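Local structure of alpha-rhamnosidase (6I60) at residues A[293-298]-A[302-307]. The protein probably hydrolyses terminal non-reducing alpha-L-rhamnose residues of alpha-L-rhamnosides, acting as a glycoside hydrolase. Numbering follows the deposited sequence.
Sequences PITLNS and GEIYDG
I294 pairs with Y305, and N297 with E303, as antiparallel non-hydrogen-bonded pairs of a beta hairpin whose strand axes run at 162°; the register shifts by one between the two pairs, a beta bulge in which T295 and L296 lie opposite I304. The evidence lies in the bonds of I304: its O accepts from T295 N at 3.0 Å, while its N donates to L296 O at 3.1 Å. Near the turn, S298 and G302 exchange two backbone hydrogen bonds, and at the other end D306 N reaches P293 O at 2.9 Å.

On the side chains, P293 CB sits over one face of the Y305 ring, 3.7 Å from its centroid and 17° off the normal, a CH-pi contact. With Y305 CG anti to its own N (chi1 -169°), the ring lies beside the proline, both side chains pointing the same way, and I294 CG1 meets Y305 CD2 obliquely at 3.5 Å. Replacing Y305 by an alanine is likely to strip P293 of its CH-pi partner and open a gap beside I294 CG1. E303 OE1 accepts from the backbone N of R430 and F431, and OE2 is hydrogen-bonded to Y427 OH. The hairpin joins strands 288-298 and 302-306 within the alpha-L-rhamnosidase N-terminal domain, and strand 414-418 pairs with 302-306 in parallel.

Backbone bonds thus fix the hairpin through its bulge, while the D306 N to P293 O bond and the packing of P293 and I294 on Y305 together hold its far end.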
ATOM      1  N   PRO A 293      31.928  -7.051  -7.124  1.00 67.03           N
ATOM      2  CA  PRO A 293      31.409  -7.846  -8.247  1.00 63.38           C
ATOM      3  C   PRO A 293      30.320  -7.141  -9.040  1.00 62.83           C
ATOM      4  O   PRO A 293      30.249  -7.321 -10.261  1.00 67.72           O
ATOM      5  CB  PRO A 293      30.883  -9.114  -7.563  1.00 61.68           C
ATOM      6  CG  PRO A 293      30.581  -8.690  -6.162  1.00 60.96           C
ATOM      7  CD  PRO A 293      31.588  -7.636  -5.816  1.00 64.57           C
ATOM      8  N   ILE A 294      29.473  -6.345  -8.394  1.00 55.44           N
ATOM      9  CA  ILE A 294      28.355  -5.710  -9.082  1.00 56.61           C
ATOM     10  C   ILE A 294      28.862  -4.511  -9.871  1.00 62.17           C
ATOM     11  O   ILE A 294      29.518  -3.618  -9.321  1.00 61.22           O
ATOM     12  CB  ILE A 294      27.262  -5.294  -8.084  1.00 54.79           C
ATOM     13  CG1 ILE A 294      26.662  -6.526  -7.407  1.00 59.29           C
ATOM     14  CG2 ILE A 294      26.170  -4.508  -8.790  1.00 55.36           C
ATOM     15  CD1 ILE A 294      26.961  -6.612  -5.932  1.00 60.51           C
ATOM     16  N   THR A 295      28.559  -4.488 -11.171  1.00 66.28           N
ATOM     17  CA  THR A 295      28.896  -3.346 -12.012  1.00 63.53           C
ATOM     18  C   THR A 295      27.694  -2.419 -12.128  1.00 59.93           C
ATOM     19  O   THR A 295      27.378  -1.684 -11.187  1.00 58.96           O
ATOM     20  CB  THR A 295      29.354  -3.800 -13.401  1.00 60.43           C
ATOM     21  OG1 THR A 295      28.258  -4.407 -14.096  1.00 59.16           O
ATOM     22  CG2 THR A 295      30.495  -4.802 -13.285  1.00 67.41           C
ATOM     23  N   LEU A 296      27.013  -2.450 -13.270  1.00 56.70           N
ATOM     24  CA  LEU A 296      25.840  -1.615 -13.471  1.00 58.82           C
ATOM     25  C   LEU A 296      24.643  -2.183 -12.720  1.00 64.68           C
ATOM     26  O   LEU A 296      24.452  -3.400 -12.652  1.00 67.55           O
ATOM     27  CB  LEU A 296      25.516  -1.500 -14.960  1.00 61.60           C
ATOM     28  CG  LEU A 296      26.642  -0.985 -15.855  1.00 62.08           C
ATOM     29  CD1 LEU A 296      26.211  -1.002 -17.312  1.00 62.69           C
ATOM     30  CD2 LEU A 296      27.055   0.412 -15.431  1.00 63.02           C
ATOM     31  N   ASN A 297      23.835  -1.290 -12.151  1.00 63.86           N
ATOM     32  CA  ASN A 297      22.625  -1.689 -11.446  1.00 59.07           C
ATOM     33  C   ASN A 297      21.561  -0.624 -11.662  1.00 59.52           C
ATOM     34  O   ASN A 297      21.824   0.567 -11.471  1.00 60.94           O
ATOM     35  CB  ASN A 297      22.893  -1.902  -9.950  1.00 58.87           C
ATOM     36  CG  ASN A 297      23.372  -0.642  -9.251  1.00 59.91           C
ATOM     37  OD1 ASN A 297      22.627  -0.016  -8.496  1.00 63.54           O
ATOM     38  ND2 ASN A 297      24.623  -0.268  -9.493  1.00 54.64           N
ATOM     39  N   SER A 298      20.370  -1.054 -12.072  1.00 56.42           N
ATOM     40  CA  SER A 298      19.278  -0.134 -12.351  1.00 56.47           C
ATOM     41  C   SER A 298      17.960  -0.846 -12.099  1.00 55.03           C
ATOM     42  O   SER A 298      17.822  -2.034 -12.400  1.00 59.39           O
ATOM     43  CB  SER A 298      19.333   0.380 -13.794  1.00 56.00           C
ATOM     44  OG  SER A 298      18.504   1.517 -13.961  1.00 68.76           O
ATOM     45  N   GLY A 302      18.115  -3.780 -14.668  1.00 54.68           N
ATOM     46  CA  GLY A 302      18.677  -4.950 -14.027  1.00 47.84           C
ATOM     47  C   GLY A 302      20.034  -4.691 -13.407  1.00 51.65           C
ATOM     48  O   GLY A 302      20.478  -3.553 -13.224  1.00 61.08           O
ATOM     49  N   GLU A 303      20.707  -5.793 -13.079  1.00 47.27           N
ATOM     50  CA  GLU A 303      21.980  -5.752 -12.377  1.00 56.07           C
ATOM     51  C   GLU A 303      22.924  -6.779 -12.985  1.00 60.02           C
ATOM     52  O   GLU A 303      22.495  -7.857 -13.403  1.00 62.30           O
ATOM     53  CB  GLU A 303      21.788  -6.013 -10.871  1.00 47.67           C
ATOM     54  CG  GLU A 303      22.939  -6.732 -10.178  1.00 50.54           C
ATOM     55  CD  GLU A 303      22.497  -7.483  -8.932  1.00 61.84           C
ATOM     56  OE1 GLU A 303      21.762  -6.893  -8.113  1.00 55.72           O
ATOM     57  OE2 GLU A 303      22.884  -8.662  -8.770  1.00 69.67           O
ATOM     58  N   ILE A 304      24.209  -6.431 -13.043  1.00 57.99           N
ATOM     59  CA  ILE A 304      25.256  -7.315 -13.542  1.00 55.84           C
ATOM     60  C   ILE A 304      26.175  -7.673 -12.383  1.00 56.39           C
ATOM     61  O   ILE A 304      26.676  -6.785 -11.684  1.00 52.40           O
ATOM     62  CB  ILE A 304      26.042  -6.661 -14.690  1.00 52.70           C
ATOM     63  CG1 ILE A 304      25.117  -6.371 -15.872  1.00 56.34           C
ATOM     64  CG2 ILE A 304      27.200  -7.544 -15.116  1.00 52.49           C
ATOM     65  CD1 ILE A 304      25.436  -5.081 -16.582  1.00 60.83           C
ATOM     66  N   TYR A 305      26.397  -8.972 -12.181  1.00 55.10           N
ATOM     67  CA  TYR A 305      27.225  -9.485 -11.092  1.00 52.33           C
ATOM     68  C   TYR A 305      28.355 -10.314 -11.688  1.00 55.63           C
ATOM     69  O   TYR A 305      28.123 -11.419 -12.192  1.00 58.39           O
ATOM     70  CB  TYR A 305      26.389 -10.318 -10.121  1.00 56.39           C
ATOM     71  CG  TYR A 305      27.085 -10.676  -8.824  1.00 57.62           C
ATOM     72  CD1 TYR A 305      28.026 -11.700  -8.772  1.00 55.73           C
ATOM     73  CD2 TYR A 305      26.789 -10.003  -7.646  1.00 51.76           C
ATOM     74  CE1 TYR A 305      28.656 -12.032  -7.590  1.00 49.82           C
ATOM     75  CE2 TYR A 305      27.414 -10.329  -6.459  1.00 51.23           C
ATOM     76  CZ  TYR A 305      28.347 -11.345  -6.436  1.00 55.87           C
ATOM     77  OH  TYR A 305      28.975 -11.673  -5.257  1.00 58.70           O
ATOM     78  N   ASP A 306      29.577  -9.791 -11.623  1.00 57.70           N
ATOM     79  CA  ASP A 306      30.762 -10.485 -12.125  1.00 56.54           C
ATOM     80  C   ASP A 306      31.433 -11.178 -10.945  1.00 59.59           C
ATOM     81  O   ASP A 306      32.083 -10.532 -10.119  1.00 58.99           O
ATOM     82  CB  ASP A 306      31.710  -9.515 -12.820  1.00 58.48           C
ATOM     83  CG  ASP A 306      32.799 -10.224 -13.606  1.00 62.48           C
ATOM     84  OD1 ASP A 306      33.263  -9.664 -14.623  1.00 59.52           O
ATOM     85  OD2 ASP A 306      33.190 -11.341 -13.206  1.00 62.41           O
ATOM     86  N   GLY A 307      31.274 -12.502 -10.868  1.00 62.16           N
ATOM     87  CA  GLY A 307      31.847 -13.257  -9.768  1.00 62.09           C
ATOM     88  C   GLY A 307      33.361 -13.283  -9.758  1.00 63.24           C
ATOM     89  O   GLY A 307      33.959 -13.584  -8.720  1.00 65.88           O
TER